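Side-chain contacts in ribokinase (Arabidopsis thaliana, PDB 6ILS), which catalyses the magnesium-dependent transfer of a phosphoryl group from ATP to O-5 of D-ribose, giving D-ribose 5-phosphate: residues L141-P146 with T173-E178; E202-I207 with P240-I245. All coordinates share one frame; numbering follows the deposited sequence.

Interaction 1: residues L141-P146 with T173-E178; sequences LQREIP and TPIPNE. With RIB (alpha-D-ribofuranose), chain F.
Arg-143 reaches out with its guanidinium group and takes hold of Thr-173 end-on, each terminal nitrogen meeting a different oxygen. NH1 of Arg-143 donates to the backbone O of Thr-173 at 2.7 Å, lying above the carbonyl plane rather than on a lone pair, with an N-H...O angle of only 140°. NH2 of Arg-143 donates to OG1 of Thr-173 at 3.0 Å. The oxygens stand about 20° out of the guanidinium plane, one to each side, so the grip is slightly twisted. With chi1 at 62°, OG1 is turned where NH2 can reach it while NH1 meets O; a threonine thus supplies two acceptors to one arginine.

Over one face of the guanidinium lies CG1 of Ile-175, 3.9 Å from NH1 of Arg-143, an apolar cover for a flat, poorly hydrated surface. The arginine chain is bent at chi2 and chi3. NH2 also forms a salt bridge with OD1 of Asp-147, which probably balances the charge and helps to hold the group's rotation.

The next residue, Glu-144, serves the ribose pocket: its OE2 accepts from O1 of the sugar at 2.6 Å, while OE1 is held by Ser-10 and the backbone N of Lys-41.

Strand 138-143, helix 147-158 and the parallel strand 164-170 form a beta-alpha-beta crossover in the large sheet of the PfkB fold. Arg-143, at the C-terminal end of the first strand, reaches the loop after the second; backbone hydrogen bonds join it with Gly-169 and Met-171, Ile-175 packs on Val-168, and Pro-176 touches Asp-147 at the start of helix 147-158.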
ATOM      1  N   LEU B 141      -8.383  20.541  13.252  1.00 14.97           N
ATOM      2  CA  LEU B 141      -7.403  19.562  13.714  1.00 15.18           C
ATOM      3  C   LEU B 141      -8.081  18.216  13.949  1.00 17.36           C
ATOM      4  O   LEU B 141      -9.304  18.161  14.158  1.00 15.51           O
ATOM      5  CB  LEU B 141      -6.750  20.057  15.020  1.00 15.55           C
ATOM      6  CG  LEU B 141      -6.271  21.506  14.999  1.00 14.38           C
ATOM      7  CD1 LEU B 141      -5.868  21.958  16.418  1.00 18.87           C
ATOM      8  CD2 LEU B 141      -5.080  21.701  14.000  1.00 14.55           C
ATOM      9  N   GLN B 142      -7.304  17.133  13.922  1.00 13.39           N
ATOM     10  CA  GLN B 142      -7.776  15.824  14.353  1.00 17.14           C
ATOM     11  C   GLN B 142      -6.695  15.190  15.238  1.00 17.60           C
ATOM     12  O   GLN B 142      -5.755  15.869  15.637  1.00 19.21           O
ATOM     13  CB  GLN B 142      -8.097  14.905  13.166  1.00 16.14           C
ATOM     14  CG  GLN B 142      -8.679  15.631  11.953  1.00 14.81           C
ATOM     15  CD  GLN B 142      -7.619  16.429  11.187  1.00 17.20           C
ATOM     16  OE1 GLN B 142      -6.469  15.982  11.006  1.00 15.66           O
ATOM     17  NE2 GLN B 142      -7.998  17.608  10.747  1.00 16.29           N
ATOM     18  N   ARG B 143      -6.812  13.898  15.521  1.00 17.09           N
ATOM     19  CA  ARG B 143      -5.819  13.269  16.386  1.00 21.88           C
ATOM     20  C   ARG B 143      -5.024  12.178  15.694  1.00 18.22           C
ATOM     21  O   ARG B 143      -4.917  11.054  16.184  1.00 21.89           O
ATOM     22  CB  ARG B 143      -6.504  12.754  17.632  1.00 23.17           C
ATOM     23  CG  ARG B 143      -7.187  13.902  18.344  1.00 24.30           C
ATOM     24  CD  ARG B 143      -7.183  13.751  19.843  1.00 34.02           C
ATOM     25  NE  ARG B 143      -5.842  13.625  20.419  1.00 34.64           N
ATOM     26  CZ  ARG B 143      -5.505  12.645  21.250  1.00 34.82           C
ATOM     27  NH1 ARG B 143      -6.403  11.718  21.557  1.00 32.71           N
ATOM     28  NH2 ARG B 143      -4.281  12.576  21.761  1.00 38.89           N
ATOM     29  N   GLU B 144      -4.436  12.551  14.562  1.00 16.56           N
ATOM     30  CA  GLU B 144      -3.609  11.644  13.755  1.00 15.69           C
ATOM     31  C   GLU B 144      -2.244  12.267  13.461  1.00 20.02           C
ATOM     32  O   GLU B 144      -1.512  11.800  12.583  1.00 18.28           O
ATOM     33  CB  GLU B 144      -4.344  11.286  12.442  1.00 19.44           C
ATOM     34  CG  GLU B 144      -5.594  10.449  12.653  1.00 19.02           C
ATOM     35  CD  GLU B 144      -6.160   9.846  11.355  1.00 23.00           C
ATOM     36  OE1 GLU B 144      -5.990  10.442  10.261  1.00 21.14           O
ATOM     37  OE2 GLU B 144      -6.760   8.753  11.441  1.00 23.32           O
ATOM     38  N   ILE B 145      -1.922  13.339  14.184  1.00 17.83           N
ATOM     39  CA  ILE B 145      -0.572  13.919  14.218  1.00 20.00           C
ATOM     40  C   ILE B 145      -0.242  14.175  15.710  1.00 22.08           C
ATOM     41  O   ILE B 145      -1.130  14.063  16.571  1.00 22.11           O
ATOM     42  CB  ILE B 145      -0.447  15.228  13.386  1.00 17.35           C
ATOM     43  CG1 ILE B 145      -1.199  16.371  14.069  1.00 16.33           C
ATOM     44  CG2 ILE B 145      -0.938  15.029  11.939  1.00 17.10           C
ATOM     45  CD1 ILE B 145      -1.037  17.709  13.430  1.00 17.32           C
ATOM     46  N   PRO B 146       1.027  14.485  16.033  1.00 22.36           N
ATOM     47  CA  PRO B 146       1.363  14.543  17.472  1.00 24.09           C
ATOM     48  C   PRO B 146       0.610  15.596  18.292  1.00 23.39           C
ATOM     49  O   PRO B 146       0.383  16.693  17.817  1.00 20.17           O
ATOM     50  CB  PRO B 146       2.863  14.872  17.462  1.00 24.64           C
ATOM     51  CG  PRO B 146       3.357  14.277  16.186  1.00 23.45           C
ATOM     52  CD  PRO B 146       2.237  14.497  15.190  1.00 22.67           C
ATOM     53  N   THR B 173      -5.951   7.779  22.603  1.00 40.20           N
ATOM     54  CA  THR B 173      -5.314   8.242  23.833  1.00 36.58           C
ATOM     55  C   THR B 173      -6.081   9.410  24.450  1.00 41.17           C
ATOM     56  O   THR B 173      -6.808  10.119  23.745  1.00 36.66           O
ATOM     57  CB  THR B 173      -3.864   8.673  23.575  1.00 36.45           C
ATOM     58  OG1 THR B 173      -3.848   9.768  22.652  1.00 39.38           O
ATOM     59  CG2 THR B 173      -3.058   7.514  23.012  1.00 35.67           C
ATOM     60  N   PRO B 174      -5.929   9.615  25.775  1.00 38.38           N
ATOM     61  CA  PRO B 174      -6.586  10.775  26.391  1.00 38.67           C
ATOM     62  C   PRO B 174      -6.138  12.071  25.732  1.00 33.02           C
ATOM     63  O   PRO B 174      -5.015  12.158  25.245  1.00 33.97           O
ATOM     64  CB  PRO B 174      -6.124  10.710  27.852  1.00 38.40           C
ATOM     65  CG  PRO B 174      -5.800   9.270  28.078  1.00 35.43           C
ATOM     66  CD  PRO B 174      -5.243   8.772  26.773  1.00 38.38           C
ATOM     67  N   ILE B 175      -7.019  13.057  25.690  1.00 36.32           N
ATOM     68  CA  ILE B 175      -6.666  14.353  25.134  1.00 35.06           C
ATOM     69  C   ILE B 175      -6.032  15.226  26.212  1.00 37.11           C
ATOM     70  O   ILE B 175      -6.605  15.405  27.282  1.00 38.30           O
ATOM     71  CB  ILE B 175      -7.892  15.089  24.560  1.00 36.06           C
ATOM     72  CG1 ILE B 175      -8.680  14.179  23.608  1.00 36.93           C
ATOM     73  CG2 ILE B 175      -7.458  16.387  23.888  1.00 27.11           C
ATOM     74  CD1 ILE B 175     -10.001  14.785  23.149  1.00 34.48           C
ATOM     75  N   PRO B 176      -4.847  15.776  25.931  1.00 35.17           N
ATOM     76  CA  PRO B 176      -4.186  16.670  26.886  1.00 34.31           C
ATOM     77  C   PRO B 176      -5.038  17.892  27.183  1.00 36.37           C
ATOM     78  O   PRO B 176      -5.582  18.491  26.259  1.00 29.43           O
ATOM     79  CB  PRO B 176      -2.907  17.083  26.156  1.00 34.67           C
ATOM     80  CG  PRO B 176      -2.689  16.024  25.125  1.00 35.66           C
ATOM     81  CD  PRO B 176      -4.048  15.581  24.708  1.00 33.86           C
ATOM     82  N   ASN B 177      -5.149  18.269  28.452  1.00 31.27           N
ATOM     83  CA  ASN B 177      -6.003  19.393  28.826  1.00 29.86           C
ATOM     84  C   ASN B 177      -5.501  20.689  28.264  1.00 29.22           C
ATOM     85  O   ASN B 177      -6.263  21.627  28.051  1.00 34.97           O
ATOM     86  CB  ASN B 177      -6.109  19.495  30.349  1.00 33.97           C
ATOM     87  CG  ASN B 177      -6.939  18.393  30.926  1.00 36.65           C
ATOM     88  OD1 ASN B 177      -8.079  18.192  30.511  1.00 40.49           O
ATOM     89  ND2 ASN B 177      -6.369  17.638  31.853  1.00 39.51           N
ATOM     90  N   GLU B 178      -4.198  20.736  28.037  1.00 29.38           N
ATOM     91  CA  GLU B 178      -3.577  21.876  27.416  1.00 28.59           C
ATOM     92  C   GLU B 178      -4.182  22.060  26.024  1.00 28.65           C
ATOM     93  O   GLU B 178      -4.356  23.179  25.548  1.00 29.35           O
ATOM     94  CB  GLU B 178      -2.068  21.663  27.346  1.00 33.76           C
ATOM     95  CG  GLU B 178      -1.304  22.857  26.883  1.00 35.58           C
ATOM     96  CD  GLU B 178       0.175  22.584  26.866  1.00 39.52           C
ATOM     97  OE1 GLU B 178       0.557  21.404  27.053  1.00 41.08           O
ATOM     98  OE2 GLU B 178       0.953  23.541  26.662  1.00 49.40           O
TER
HETATM   99  O5  RIB F 402     -11.942   9.196   8.648  1.00 23.86           O
HETATM  100  C5  RIB F 402     -11.377   8.459   7.596  1.00 29.46           C
HETATM  101  C4  RIB F 402     -10.006   8.322   7.778  1.00 31.25           C
HETATM  102  O4  RIB F 402      -9.647   7.750   9.127  1.00 37.35           O
HETATM  103  C3  RIB F 402      -9.548   7.185   6.766  1.00 35.27           C
HETATM  104  O3  RIB F 402      -9.268   7.838   5.435  1.00 32.26           O
HETATM  105  C2  RIB F 402      -8.602   6.573   7.322  1.00 35.67           C
HETATM  106  O2  RIB F 402      -7.291   6.801   6.669  1.00 29.15           O
HETATM  107  C1  RIB F 402      -8.560   7.055   8.918  1.00 36.28           C
HETATM  108  O1  RIB F 402      -7.440   7.828   9.154  1.00 29.79           O

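Interaction 2: residues E202-I207 with P240-I245; sequences ETFEQI and PIQQSI. With ATP (adenosine-5'-triphosphate), chain E.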
ATOM      1  N   GLU B 202     -25.208   6.103  25.834  1.00 38.10           N
ATOM      2  CA  GLU B 202     -26.233   5.281  25.203  1.00 42.80           C
ATOM      3  C   GLU B 202     -27.557   6.036  25.051  1.00 42.66           C
ATOM      4  O   GLU B 202     -28.417   5.623  24.277  1.00 45.66           O
ATOM      5  CB  GLU B 202     -26.442   3.987  25.999  1.00 43.86           C
ATOM      6  N   THR B 203     -27.718   7.134  25.791  1.00 39.90           N
ATOM      7  CA  THR B 203     -28.947   7.936  25.744  1.00 38.38           C
ATOM      8  C   THR B 203     -28.624   9.415  25.639  1.00 36.23           C
ATOM      9  O   THR B 203     -27.522   9.831  25.994  1.00 31.20           O
ATOM     10  CB  THR B 203     -29.820   7.735  26.992  1.00 37.48           C
ATOM     11  OG1 THR B 203     -29.142   8.269  28.140  1.00 35.32           O
ATOM     12  CG2 THR B 203     -30.122   6.257  27.208  1.00 41.05           C
ATOM     13  N   PHE B 204     -29.585  10.215  25.180  1.00 33.78           N
ATOM     14  CA  PHE B 204     -29.324  11.643  25.032  1.00 36.77           C
ATOM     15  C   PHE B 204     -29.057  12.312  26.376  1.00 30.78           C
ATOM     16  O   PHE B 204     -28.254  13.242  26.460  1.00 29.51           O
ATOM     17  CB  PHE B 204     -30.473  12.363  24.324  1.00 35.37           C
ATOM     18  CG  PHE B 204     -30.124  13.770  23.918  1.00 33.71           C
ATOM     19  CD1 PHE B 204     -29.344  14.010  22.793  1.00 31.86           C
ATOM     20  CD2 PHE B 204     -30.545  14.852  24.677  1.00 36.24           C
ATOM     21  CE1 PHE B 204     -29.008  15.310  22.421  1.00 30.07           C
ATOM     22  CE2 PHE B 204     -30.210  16.154  24.310  1.00 36.95           C
ATOM     23  CZ  PHE B 204     -29.442  16.378  23.182  1.00 32.16           C
ATOM     24  N   GLU B 205     -29.738  11.861  27.424  1.00 37.70           N
ATOM     25  CA  GLU B 205     -29.446  12.367  28.760  1.00 30.63           C
ATOM     26  C   GLU B 205     -27.986  12.098  29.120  1.00 31.82           C
ATOM     27  O   GLU B 205     -27.285  12.988  29.581  1.00 31.07           O
ATOM     28  CB  GLU B 205     -30.365  11.734  29.803  1.00 41.72           C
ATOM     29  CG  GLU B 205     -30.043  12.153  31.227  1.00 41.76           C
ATOM     30  CD  GLU B 205     -30.328  13.627  31.489  1.00 48.15           C
ATOM     31  OE1 GLU B 205     -31.108  14.240  30.718  1.00 49.47           O
ATOM     32  OE2 GLU B 205     -29.769  14.170  32.468  1.00 48.69           O
ATOM     33  N   GLN B 206     -27.545  10.860  28.912  1.00 32.40           N
ATOM     34  CA  GLN B 206     -26.150  10.484  29.163  1.00 36.31           C
ATOM     35  C   GLN B 206     -25.177  11.322  28.331  1.00 31.02           C
ATOM     36  O   GLN B 206     -24.160  11.804  28.834  1.00 27.85           O
ATOM     37  CB  GLN B 206     -25.943   8.993  28.872  1.00 37.26           C
ATOM     38  CG  GLN B 206     -26.531   8.086  29.950  1.00 39.93           C
ATOM     39  CD  GLN B 206     -26.380   6.607  29.645  1.00 42.88           C
ATOM     40  OE1 GLN B 206     -26.157   6.207  28.502  1.00 40.23           O
ATOM     41  NE2 GLN B 206     -26.513   5.781  30.680  1.00 45.30           N
ATOM     42  N   ILE B 207     -25.505  11.505  27.059  1.00 30.50           N
ATOM     43  CA  ILE B 207     -24.657  12.315  26.179  1.00 26.27           C
ATOM     44  C   ILE B 207     -24.565  13.741  26.705  1.00 24.09           C
ATOM     45  O   ILE B 207     -23.492  14.308  26.778  1.00 22.42           O
ATOM     46  CB  ILE B 207     -25.187  12.300  24.733  1.00 26.20           C
ATOM     47  CG1 ILE B 207     -24.997  10.901  24.132  1.00 28.30           C
ATOM     48  CG2 ILE B 207     -24.514  13.371  23.895  1.00 22.68           C
ATOM     49  CD1 ILE B 207     -25.745  10.670  22.820  1.00 31.63           C
ATOM     50  N   PRO B 240     -29.190  22.924  23.706  1.00 26.24           N
ATOM     51  CA  PRO B 240     -28.589  22.112  22.639  1.00 23.21           C
ATOM     52  C   PRO B 240     -29.435  22.145  21.371  1.00 29.53           C
ATOM     53  O   PRO B 240     -30.658  22.266  21.449  1.00 29.63           O
ATOM     54  CB  PRO B 240     -28.567  20.696  23.232  1.00 27.37           C
ATOM     55  CG  PRO B 240     -28.640  20.900  24.718  1.00 32.76           C
ATOM     56  CD  PRO B 240     -29.498  22.115  24.895  1.00 33.60           C
ATOM     57  N   ILE B 241     -28.781  22.059  20.220  1.00 25.99           N
ATOM     58  CA  ILE B 241     -29.469  21.962  18.932  1.00 28.26           C
ATOM     59  C   ILE B 241     -29.306  20.553  18.404  1.00 30.21           C
ATOM     60  O   ILE B 241     -28.192  20.039  18.351  1.00 27.58           O
ATOM     61  CB  ILE B 241     -28.903  22.968  17.919  1.00 26.92           C
ATOM     62  CG1 ILE B 241     -28.962  24.373  18.506  1.00 34.77           C
ATOM     63  CG2 ILE B 241     -29.673  22.915  16.603  1.00 37.18           C
ATOM     64  CD1 ILE B 241     -28.116  25.346  17.773  1.00 33.66           C
ATOM     65  N   GLN B 242     -30.405  19.904  18.030  1.00 27.23           N
ATOM     66  CA  GLN B 242     -30.305  18.557  17.499  1.00 27.08           C
ATOM     67  C   GLN B 242     -30.643  18.555  16.011  1.00 25.31           C
ATOM     68  O   GLN B 242     -31.492  19.319  15.558  1.00 24.54           O
ATOM     69  CB  GLN B 242     -31.222  17.604  18.259  1.00 29.77           C
ATOM     70  CG  GLN B 242     -30.877  17.474  19.739  1.00 33.66           C
ATOM     71  CD  GLN B 242     -31.840  16.558  20.484  1.00 39.35           C
ATOM     72  OE1 GLN B 242     -32.624  17.010  21.319  1.00 40.10           O
ATOM     73  NE2 GLN B 242     -31.776  15.267  20.191  1.00 41.57           N
ATOM     74  N   GLN B 243     -29.949  17.703  15.263  1.00 21.92           N
ATOM     75  CA  GLN B 243     -30.173  17.553  13.822  1.00 20.17           C
ATOM     76  C   GLN B 243     -30.163  16.070  13.493  1.00 20.98           C
ATOM     77  O   GLN B 243     -29.176  15.370  13.749  1.00 21.84           O
ATOM     78  CB  GLN B 243     -29.098  18.306  13.026  1.00 21.68           C
ATOM     79  CG  GLN B 243     -29.148  18.088  11.497  1.00 18.08           C
ATOM     80  CD  GLN B 243     -30.449  18.560  10.872  1.00 20.28           C
ATOM     81  OE1 GLN B 243     -30.832  19.721  11.010  1.00 20.09           O
ATOM     82  NE2 GLN B 243     -31.140  17.654  10.176  1.00 19.44           N
ATOM     83  N   SER B 244     -31.259  15.560  12.937  1.00 20.24           N
ATOM     84  CA  SER B 244     -31.303  14.139  12.610  1.00 20.65           C
ATOM     85  C   SER B 244     -30.526  13.921  11.313  1.00 19.74           C
ATOM     86  O   SER B 244     -30.121  14.892  10.687  1.00 18.20           O
ATOM     87  CB  SER B 244     -32.750  13.659  12.479  1.00 28.42           C
ATOM     88  OG  SER B 244     -33.401  14.423  11.488  1.00 38.80           O
ATOM     89  N   ILE B 245     -30.294  12.678  10.908  1.00 19.79           N
ATOM     90  CA  ILE B 245     -29.637  12.482   9.621  1.00 21.94           C
ATOM     91  C   ILE B 245     -30.539  12.999   8.521  1.00 25.05           C
ATOM     92  O   ILE B 245     -31.764  13.017   8.678  1.00 23.29           O
ATOM     93  CB  ILE B 245     -29.301  11.003   9.313  1.00 26.16           C
ATOM     94  CG1 ILE B 245     -30.571  10.144   9.319  1.00 25.50           C
ATOM     95  CG2 ILE B 245     -28.249  10.477  10.251  1.00 27.22           C
ATOM     96  CD1 ILE B 245     -30.361   8.803   8.678  1.00 31.25           C
TER
HETATM   97  PG  ATP E 401     -17.425   9.447  12.907  1.00 43.93           P
HETATM   98  O1G ATP E 401     -16.646  10.573  13.483  1.00 40.11           O
HETATM   99  O2G ATP E 401     -16.914   9.096  11.517  1.00 44.89           O
HETATM  100  O3G ATP E 401     -17.293   8.211  13.742  1.00 47.42           O
HETATM  101  PB  ATP E 401     -20.186   8.995  13.186  1.00 43.00           P
HETATM  102  O1B ATP E 401     -21.417   9.780  13.049  1.00 35.53           O
HETATM  103  O2B ATP E 401     -20.150   8.495  14.556  1.00 42.99           O
HETATM  104  O3B ATP E 401     -18.952   9.936  12.879  1.00 42.07           O
HETATM  105  PA  ATP E 401     -20.916   7.244  10.982  1.00 48.85           P
HETATM  106  O1A ATP E 401     -22.076   6.384  11.471  1.00 43.66           O
HETATM  107  O2A ATP E 401     -20.055   6.451  10.033  1.00 39.60           O
HETATM  108  O3A ATP E 401     -20.040   7.711  12.217  1.00 58.03           O
HETATM  109  O5' ATP E 401     -21.488   8.481  10.211  1.00 39.85           O
HETATM  110  C5' ATP E 401     -20.621   9.498   9.749  1.00 38.15           C
HETATM  111  C4' ATP E 401     -21.524  10.698   9.235  1.00 33.86           C
HETATM  112  O4' ATP E 401     -22.501  10.171   8.162  1.00 33.02           O
HETATM  113  C3' ATP E 401     -22.236  11.120  10.191  1.00 33.85           C
HETATM  114  O3' ATP E 401     -22.385  12.549  10.105  1.00 26.51           O
HETATM  115  C2' ATP E 401     -23.733  10.425  10.020  1.00 31.28           C
HETATM  116  O2' ATP E 401     -24.684  11.283  10.713  1.00 29.98           O
HETATM  117  C1' ATP E 401     -23.920  10.313   8.769  1.00 31.39           C
HETATM  118  N9  ATP E 401     -24.591   9.036   8.461  1.00 32.53           N
HETATM  119  C8  ATP E 401     -24.493   7.716   8.796  1.00 33.53           C
HETATM  120  N7  ATP E 401     -25.471   7.047   8.126  1.00 35.44           N
HETATM  121  C5  ATP E 401     -26.167   7.957   7.370  1.00 32.19           C
HETATM  122  C6  ATP E 401     -27.253   7.812   6.508  1.00 35.38           C
HETATM  123  N6  ATP E 401     -27.959   6.606   6.175  1.00 36.58           N
HETATM  124  N1  ATP E 401     -27.750   8.883   5.892  1.00 29.28           N
HETATM  125  C2  ATP E 401     -27.189  10.127   6.092  1.00 26.86           C
HETATM  126  N3  ATP E 401     -26.130  10.283   6.927  1.00 22.87           N
HETATM  127  C4  ATP E 401     -25.624   9.185   7.570  1.00 31.00           C
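Phe-204 and Gln-242 meet in an amide-on-ring stack that joins the start of helix 204-216 to the edge strand 241-243 of the central sheet in this PfkB-family kinase. The helix begins with a capping box. Ahead of it, the backbone N of Glu-202 makes an additional bond to OE1 of Gln-206 at 2.8 Å. Thr-203 is the N-cap: its OG1 accepts from the backbone N of Gln-206 at 3.1 Å, nearly straight at 163°, and in return OE1 of Gln-206 accepts a weak bond from the backbone N of Thr-203. A threonine suits the place because its short hydroxyl can turn back to a first-turn N-H, and a glutamine because its one side-chain oxygen can accept both backbone N-H groups.

Phe-204 follows, its CG anti to the backbone N (chi1 -169°), which sends the ring out toward the strand. The extended side chain of Gln-242 comes from the opposite direction and lays its amide over one ring face, the planes 13° apart, a flat group suited to covering a flat ring at the surface. NE2 of Gln-242 sits over the rim, 3.6 Å from CE1 of Phe-204, with its CD as close to CZ. At the ring edge, CB of Pro-240 approaches CZ of Phe-204 at 4.4 Å. A leucine in place of Phe-204 would probably lose the flat face on which the amide rests and leave that amide freer to turn.

Ile-207 packs on Phe-234 of strand 231-235. Beyond strand 241-243, Ile-245 lines the nucleotide pocket: its CG2 lies 3.7 Å from O2' of ATP, and its CD1 3.8 Å from adenine N1.

In the fold
From the N terminus, the chain first reaches interaction 1 at the end of strand 138-143, passes through helix 147-158 and strand 164-170, and returns at 173-178 to close the loop, tying that strand end to the loop leading into helix 177-180. Strand 185-187 and helix 190-197 follow before interaction 2 opens at 202-207; helix 204-216 and the hairpin strands 221-225 and 231-235 then lead to its closure at 240-245, which ties the start of helix 204-216 to edge strand 241-243. The two loops are in series, neither nested nor crossed. Both reach the same large sheet, interaction 1 at its middle and interaction 2 at an outermost strand. The centres of the two interactions are about 24 Å apart.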